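Local coordinates for protein enoyl-CoA hydratase (Mycobacterium tuberculosis, PDB 4JJT) that probably acts as a lyase of the crotonase-like enoyl-CoA hydratase/isomerase family, some of whose members add water across the double bond of enoyl-CoA thioesters, at residues R16-T21 with E47-I52; I52-L57 with T90-G95. All blocks are in the same frame, centred on the assembly; numbering follows the deposited sequence.

Interaction 1. Residues R16-T21 with E47-I52; sequences RVRTLT and EADDDI
R18 lays its guanidinium against the side chain of I52, where the turn that follows helix 33-48 meets the start of strand 17-22. The two segments belong to one beta-alpha-beta unit of the crotonase-like fold, strand 17-22, helix 33-48 and strand 54-59. The R18 and I52 side chains cross at about a right angle: I52 CG1 sits over one face of the guanidinium, and I52 CD1 comes within 3.5 Å of R18 NH2, while I52 CG2 touches R18 CB nearer the backbone. With CG anti to the backbone N (chi1 169°) and further bends at chi2 and chi3, the R18 chain folds round the isoleucine instead of stretching away. The edge of the same guanidinium faces D49, forming a long salt bridge from R18 NH2 to D49 OD2 at 3.5 Å, with the two flat groups inclined by 62°. R18 NE is held separately by T13 OG1 of strand 9-14. D49 also shapes its own loop, a type I turn from D49 to I52: its OD1 accepts the backbone N of D51 at 3.1 Å, an Asx turn in which the donor stands above the carboxylate plane. R16 reaches another part of this turn, the carbonyls of D50 and D51. Its chain bends at chi3, bringing D51 O over one guanidinium face; the stronger polar partner of R16 is D53, in a salt bridge through NE. At the tip, R16 NH2 gives a weak hydrogen bond of 3.1 Å to D50 O, bent to 132° at the hydrogen.

Interaction 2. Residues I52-L57 with T90-G95; sequences IDVVIL and TKPVIG
V54 sets CG2 against the ring of P92, 4.0 Å from P92 CG, the two side chains crossing at about a right angle. With V54 CG1 anti to the backbone N (chi1 -176°), that second methyl points instead to I94 CD1, 4.1 Å away. P92 also packs on L156 of a second subunit. On the other sheet face, V55 CB meets V93 CG2, and L57 CB lies more loosely by V93 CG1. Strands 54-59 and 93-97 are parallel neighbours in the central sheet of the crotonase-like fold, with helix 33-48 against V55 and L57 and helix 181-193 against V54 and I94. Their backbones are joined by nearly straight bonds: V55 N to P92 O at 2.9 Å, I94 N to V55 O at 2.7 Å and L57 N to I94 O at 2.7 Å. Just before the strands, the extended K91 chain runs beside the backbone at D53, its CB 3.5 Å from D53 O, and carries NZ to the carbonyls of I52 and A46, although the position of NZ is less certain. D53 OD1 stays 5.7 Å from K91 NZ and pairs instead with R201 of helix 197-237.

Interaction 1 is a surface contact and interaction 2 a buried one, their centres about 7 Å apart, and I52 belongs to both. They lie in series along the chain: 47-52 leads from the end of helix 33-48 toward strand 54-59, which has strand 17-22 and strand 93-97 as its neighbours in the sheet. Charged and carbonyl groups, with one isoleucine packed on an arginine, carry the outer contact, with two arginines meeting a turn, whereas regular parallel strand pairing and branched aliphatic side chains make up the inner one. The two are tied by the R16 to D53 salt bridge and by a probable backbone hydrogen bond from L20 N to I56 O.

Interaction 1. Residues R16-T21 with E47-I52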
ATOM      1  N   ARG A  16       8.484  24.602  29.429  1.00 48.48           N
ATOM      2  CA  ARG A  16       8.267  23.267  28.872  1.00 44.17           C
ATOM      3  C   ARG A  16       8.514  23.196  27.368  1.00 39.85           C
ATOM      4  O   ARG A  16       8.009  22.304  26.687  1.00 42.22           O
ATOM      5  CB  ARG A  16       6.864  22.754  29.215  1.00 42.29           C
ATOM      6  CG  ARG A  16       6.524  22.830  30.695  1.00 46.42           C
ATOM      7  CD  ARG A  16       5.152  22.253  30.984  1.00 51.80           C
ATOM      8  NE  ARG A  16       5.077  20.841  30.626  1.00 58.26           N
ATOM      9  CZ  ARG A  16       5.499  19.851  31.405  1.00 60.79           C
ATOM     10  NH1 ARG A  16       6.032  20.119  32.590  1.00 62.05           N
ATOM     11  NH2 ARG A  16       5.392  18.595  30.998  1.00 59.59           N
ATOM     12  N   VAL A  17       9.298  24.139  26.856  1.00 41.75           N
ATOM     13  CA  VAL A  17       9.656  24.155  25.443  1.00 32.93           C
ATOM     14  C   VAL A  17      11.168  24.064  25.281  1.00 31.50           C
ATOM     15  O   VAL A  17      11.911  24.890  25.812  1.00 51.11           O
ATOM     16  CB  VAL A  17       9.149  25.427  24.738  1.00 49.67           C
ATOM     17  CG1 VAL A  17       9.647  25.470  23.299  1.00 30.68           C
ATOM     18  CG2 VAL A  17       7.631  25.494  24.791  1.00 35.16           C
ATOM     19  N   ARG A  18      11.613  23.051  24.546  1.00 30.38           N
ATOM     20  CA  ARG A  18      13.030  22.831  24.295  1.00 30.64           C
ATOM     21  C   ARG A  18      13.447  23.365  22.925  1.00 29.94           C
ATOM     22  O   ARG A  18      12.999  22.868  21.890  1.00 26.99           O
ATOM     23  CB  ARG A  18      13.349  21.336  24.401  1.00 27.32           C
ATOM     24  CG  ARG A  18      14.731  20.939  23.913  1.00 29.06           C
ATOM     25  CD  ARG A  18      15.816  21.427  24.850  1.00 30.72           C
ATOM     26  NE  ARG A  18      15.489  21.173  26.250  1.00 38.32           N
ATOM     27  CZ  ARG A  18      15.674  20.011  26.867  1.00 38.65           C
ATOM     28  NH1 ARG A  18      16.174  18.975  26.207  1.00 40.55           N
ATOM     29  NH2 ARG A  18      15.348  19.883  28.145  1.00 38.14           N
ATOM     30  N   THR A  19      14.305  24.378  22.921  1.00 32.57           N
ATOM     31  CA  THR A  19      14.771  24.963  21.671  1.00 32.43           C
ATOM     32  C   THR A  19      16.149  24.427  21.306  1.00 27.89           C
ATOM     33  O   THR A  19      17.067  24.446  22.125  1.00 29.61           O
ATOM     34  CB  THR A  19      14.828  26.498  21.747  1.00 39.94           C
ATOM     35  OG1 THR A  19      13.584  26.998  22.254  1.00 43.64           O
ATOM     36  CG2 THR A  19      15.083  27.087  20.366  1.00 40.50           C
ATOM     37  N   LEU A  20      16.279  23.934  20.079  1.00 29.07           N
ATOM     38  CA  LEU A  20      17.558  23.452  19.570  1.00 29.51           C
ATOM     39  C   LEU A  20      18.050  24.356  18.448  1.00 28.34           C
ATOM     40  O   LEU A  20      17.402  24.480  17.412  1.00 25.96           O
ATOM     41  CB  LEU A  20      17.436  22.016  19.058  1.00 26.00           C
ATOM     42  CG  LEU A  20      16.896  20.967  20.027  1.00 31.32           C
ATOM     43  CD1 LEU A  20      16.894  19.595  19.367  1.00 34.17           C
ATOM     44  CD2 LEU A  20      17.702  20.948  21.316  1.00 27.89           C
ATOM     45  N   THR A  21      19.203  24.982  18.657  1.00 29.39           N
ATOM     46  CA  THR A  21      19.752  25.909  17.676  1.00 28.44           C
ATOM     47  C   THR A  21      21.046  25.405  17.047  1.00 29.27           C
ATOM     48  O   THR A  21      22.057  25.247  17.729  1.00 27.90           O
ATOM     49  CB  THR A  21      20.012  27.298  18.293  1.00 33.65           C
ATOM     50  OG1 THR A  21      18.796  27.813  18.848  1.00 38.88           O
ATOM     51  CG2 THR A  21      20.527  28.265  17.235  1.00 29.04           C
ATOM     52  N   GLU A  47      12.518  13.778  23.896  1.00 38.63           N
ATOM     53  CA  GLU A  47      11.493  12.744  23.901  1.00 39.45           C
ATOM     54  C   GLU A  47      11.459  12.020  25.241  1.00 39.26           C
ATOM     55  O   GLU A  47      10.405  11.581  25.696  1.00 43.61           O
ATOM     56  CB  GLU A  47      11.738  11.748  22.764  1.00 42.12           C
ATOM     57  CG  GLU A  47      10.738  10.600  22.699  1.00 44.30           C
ATOM     58  CD  GLU A  47       9.319  11.071  22.450  1.00 51.32           C
ATOM     59  OE1 GLU A  47       9.138  12.112  21.782  1.00 56.60           O
ATOM     60  OE2 GLU A  47       8.380  10.399  22.929  1.00 49.41           O
ATOM     61  N   ALA A  48      12.621  11.912  25.876  1.00 36.69           N
ATOM     62  CA  ALA A  48      12.744  11.184  27.136  1.00 37.43           C
ATOM     63  C   ALA A  48      12.485  12.064  28.358  1.00 47.11           C
ATOM     64  O   ALA A  48      12.249  11.555  29.453  1.00 47.47           O
ATOM     65  CB  ALA A  48      14.116  10.535  27.235  1.00 38.65           C
ATOM     66  N   ASP A  49      12.525  13.379  28.167  1.00 50.78           N
ATOM     67  CA  ASP A  49      12.343  14.318  29.272  1.00 51.17           C
ATOM     68  C   ASP A  49      10.867  14.621  29.513  1.00 49.23           C
ATOM     69  O   ASP A  49      10.204  15.223  28.667  1.00 46.05           O
ATOM     70  CB  ASP A  49      13.108  15.618  28.999  1.00 52.07           C
ATOM     71  CG  ASP A  49      13.383  16.416  30.261  1.00 63.53           C
ATOM     72  OD1 ASP A  49      12.679  16.204  31.270  1.00 67.41           O
ATOM     73  OD2 ASP A  49      14.307  17.259  30.245  1.00 65.51           O
ATOM     74  N   ASP A  50      10.362  14.216  30.676  1.00 56.43           N
ATOM     75  CA  ASP A  50       8.954  14.414  31.015  1.00 59.71           C
ATOM     76  C   ASP A  50       8.587  15.879  31.237  1.00 54.38           C
ATOM     77  O   ASP A  50       7.409  16.222  31.296  1.00 55.82           O
ATOM     78  CB  ASP A  50       8.569  13.594  32.249  1.00 66.43           C
ATOM     79  CG  ASP A  50       8.554  12.103  31.979  1.00 70.35           C
ATOM     80  OD1 ASP A  50       8.514  11.712  30.793  1.00 70.77           O
ATOM     81  OD2 ASP A  50       8.575  11.323  32.954  1.00 74.23           O
ATOM     82  N   ASP A  51       9.593  16.739  31.363  1.00 48.98           N
ATOM     83  CA  ASP A  51       9.352  18.163  31.580  1.00 51.00           C
ATOM     84  C   ASP A  51       9.331  18.948  30.272  1.00 48.98           C
ATOM     85  O   ASP A  51       9.276  20.177  30.278  1.00 53.21           O
ATOM     86  CB  ASP A  51      10.401  18.751  32.529  1.00 58.77           C
ATOM     87  CG  ASP A  51      10.201  18.308  33.964  1.00 67.53           C
ATOM     88  OD1 ASP A  51       9.038  18.070  34.357  1.00 69.21           O
ATOM     89  OD2 ASP A  51      11.203  18.202  34.702  1.00 71.02           O
ATOM     90  N   ILE A  52       9.379  18.230  29.156  1.00 44.30           N
ATOM     91  CA  ILE A  52       9.339  18.849  27.841  1.00 38.64           C
ATOM     92  C   ILE A  52       8.086  18.409  27.095  1.00 37.36           C
ATOM     93  O   ILE A  52       7.722  17.235  27.121  1.00 37.40           O
ATOM     94  CB  ILE A  52      10.598  18.497  27.018  1.00 38.28           C
ATOM     95  CG1 ILE A  52      11.857  18.958  27.754  1.00 36.82           C
ATOM     96  CG2 ILE A  52      10.540  19.128  25.634  1.00 30.13           C
ATOM     97  CD1 ILE A  52      11.880  20.441  28.059  1.00 34.66           C
TER

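Interaction 2. Residues I52-L57 with T90-G95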
ATOM      1  N   ILE A  52       9.379  18.230  29.156  1.00 44.30           N
ATOM      2  CA  ILE A  52       9.339  18.849  27.841  1.00 38.64           C
ATOM      3  C   ILE A  52       8.086  18.409  27.095  1.00 37.36           C
ATOM      4  O   ILE A  52       7.722  17.235  27.121  1.00 37.40           O
ATOM      5  CB  ILE A  52      10.598  18.497  27.018  1.00 38.28           C
ATOM      6  CG1 ILE A  52      11.857  18.958  27.754  1.00 36.82           C
ATOM      7  CG2 ILE A  52      10.540  19.128  25.634  1.00 30.13           C
ATOM      8  CD1 ILE A  52      11.880  20.441  28.059  1.00 34.66           C
ATOM      9  N   ASP A  53       7.420  19.356  26.443  1.00 39.73           N
ATOM     10  CA  ASP A  53       6.209  19.056  25.687  1.00 39.63           C
ATOM     11  C   ASP A  53       6.371  19.347  24.196  1.00 34.03           C
ATOM     12  O   ASP A  53       5.803  18.648  23.357  1.00 34.32           O
ATOM     13  CB  ASP A  53       5.019  19.843  26.244  1.00 43.82           C
ATOM     14  CG  ASP A  53       4.653  19.430  27.655  1.00 54.60           C
ATOM     15  OD1 ASP A  53       4.941  18.275  28.034  1.00 59.68           O
ATOM     16  OD2 ASP A  53       4.071  20.260  28.387  1.00 61.13           O
ATOM     17  N   VAL A  54       7.133  20.389  23.874  1.00 36.61           N
ATOM     18  CA  VAL A  54       7.312  20.817  22.488  1.00 30.20           C
ATOM     19  C   VAL A  54       8.781  21.129  22.209  1.00 29.19           C
ATOM     20  O   VAL A  54       9.483  21.661  23.067  1.00 36.78           O
ATOM     21  CB  VAL A  54       6.461  22.075  22.164  1.00 29.44           C
ATOM     22  CG1 VAL A  54       6.594  22.454  20.696  1.00 27.84           C
ATOM     23  CG2 VAL A  54       5.002  21.845  22.505  1.00 31.67           C
ATOM     24  N   VAL A  55       9.241  20.790  21.009  1.00 25.50           N
ATOM     25  CA  VAL A  55      10.601  21.109  20.592  1.00 23.25           C
ATOM     26  C   VAL A  55      10.610  22.130  19.458  1.00 28.18           C
ATOM     27  O   VAL A  55       9.837  22.025  18.508  1.00 27.38           O
ATOM     28  CB  VAL A  55      11.367  19.845  20.140  1.00 27.17           C
ATOM     29  CG1 VAL A  55      12.794  20.199  19.747  1.00 28.43           C
ATOM     30  CG2 VAL A  55      11.365  18.810  21.245  1.00 26.21           C
ATOM     31  N   ILE A  56      11.483  23.127  19.570  1.00 25.86           N
ATOM     32  CA  ILE A  56      11.684  24.104  18.505  1.00 24.26           C
ATOM     33  C   ILE A  56      13.073  23.969  17.895  1.00 24.40           C
ATOM     34  O   ILE A  56      14.083  24.047  18.592  1.00 27.04           O
ATOM     35  CB  ILE A  56      11.499  25.550  19.008  1.00 27.45           C
ATOM     36  CG1 ILE A  56      10.069  25.754  19.521  1.00 28.04           C
ATOM     37  CG2 ILE A  56      11.804  26.548  17.899  1.00 26.82           C
ATOM     38  CD1 ILE A  56       9.787  27.169  19.965  1.00 28.37           C
ATOM     39  N   LEU A  57      13.117  23.762  16.585  1.00 21.10           N
ATOM     40  CA  LEU A  57      14.378  23.676  15.861  1.00 28.69           C
ATOM     41  C   LEU A  57      14.583  24.908  14.994  1.00 30.91           C
ATOM     42  O   LEU A  57      13.715  25.279  14.207  1.00 31.86           O
ATOM     43  CB  LEU A  57      14.421  22.408  15.004  1.00 26.21           C
ATOM     44  CG  LEU A  57      15.584  22.268  14.026  1.00 31.00           C
ATOM     45  CD1 LEU A  57      16.917  22.371  14.746  1.00 34.09           C
ATOM     46  CD2 LEU A  57      15.487  20.948  13.272  1.00 39.38           C
ATOM     47  N   THR A  90       6.848  11.451  20.104  1.00 42.42           N
ATOM     48  CA  THR A  90       5.437  11.707  20.382  1.00 45.95           C
ATOM     49  C   THR A  90       5.225  13.177  20.735  1.00 47.35           C
ATOM     50  O   THR A  90       4.094  13.623  20.937  1.00 54.22           O
ATOM     51  CB  THR A  90       4.922  10.832  21.540  1.00 45.84           C
ATOM     52  OG1 THR A  90       5.761  11.010  22.688  1.00 46.55           O
ATOM     53  CG2 THR A  90       4.927   9.363  21.144  1.00 45.51           C
ATOM     54  N   LYS A  91       6.325  13.921  20.812  1.00 37.48           N
ATOM     55  CA  LYS A  91       6.279  15.351  21.082  1.00 39.60           C
ATOM     56  C   LYS A  91       6.534  16.119  19.792  1.00 37.39           C
ATOM     57  O   LYS A  91       7.463  15.798  19.054  1.00 38.46           O
ATOM     58  CB  LYS A  91       7.320  15.731  22.140  1.00 40.18           C
ATOM     59  CG  LYS A  91       7.117  15.043  23.483  1.00 39.96           C
ATOM     60  CD  LYS A  91       8.267  15.303  24.439  1.00 36.23           C
ATOM     61  CE  LYS A  91       8.115  14.461  25.693  1.00 36.65           C
ATOM     62  NZ  LYS A  91       9.190  14.725  26.682  1.00 39.79           N
ATOM     63  N   PRO A  92       5.700  17.133  19.515  1.00 28.68           N
ATOM     64  CA  PRO A  92       5.785  17.923  18.281  1.00 26.05           C
ATOM     65  C   PRO A  92       7.091  18.692  18.143  1.00 25.65           C
ATOM     66  O   PRO A  92       7.623  19.214  19.120  1.00 29.20           O
ATOM     67  CB  PRO A  92       4.603  18.889  18.401  1.00 24.33           C
ATOM     68  CG  PRO A  92       4.276  18.923  19.847  1.00 26.28           C
ATOM     69  CD  PRO A  92       4.577  17.560  20.363  1.00 24.46           C
ATOM     70  N   VAL A  93       7.596  18.757  16.916  1.00 25.28           N
ATOM     71  CA  VAL A  93       8.801  19.519  16.622  1.00 25.24           C
ATOM     72  C   VAL A  93       8.480  20.662  15.666  1.00 30.67           C
ATOM     73  O   VAL A  93       8.079  20.433  14.525  1.00 30.45           O
ATOM     74  CB  VAL A  93       9.892  18.631  15.998  1.00 22.22           C
ATOM     75  CG1 VAL A  93      11.079  19.474  15.568  1.00 19.14           C
ATOM     76  CG2 VAL A  93      10.322  17.549  16.976  1.00 26.00           C
ATOM     77  N   ILE A  94       8.655  21.891  16.140  1.00 34.43           N
ATOM     78  CA  ILE A  94       8.429  23.065  15.312  1.00 31.74           C
ATOM     79  C   ILE A  94       9.729  23.527  14.673  1.00 27.19           C
ATOM     80  O   ILE A  94      10.725  23.749  15.354  1.00 25.59           O
ATOM     81  CB  ILE A  94       7.839  24.232  16.127  1.00 33.35           C
ATOM     82  CG1 ILE A  94       6.459  23.861  16.671  1.00 34.01           C
ATOM     83  CG2 ILE A  94       7.756  25.488  15.270  1.00 31.52           C
ATOM     84  CD1 ILE A  94       5.846  24.931  17.538  1.00 34.24           C
ATOM     85  N   GLY A  95       9.714  23.658  13.353  1.00 18.78           N
ATOM     86  CA  GLY A  95      10.860  24.163  12.624  1.00 24.90           C
ATOM     87  C   GLY A  95      10.710  25.637  12.304  1.00 31.59           C
ATOM     88  O   GLY A  95       9.844  26.030  11.522  1.00 39.13           O
TER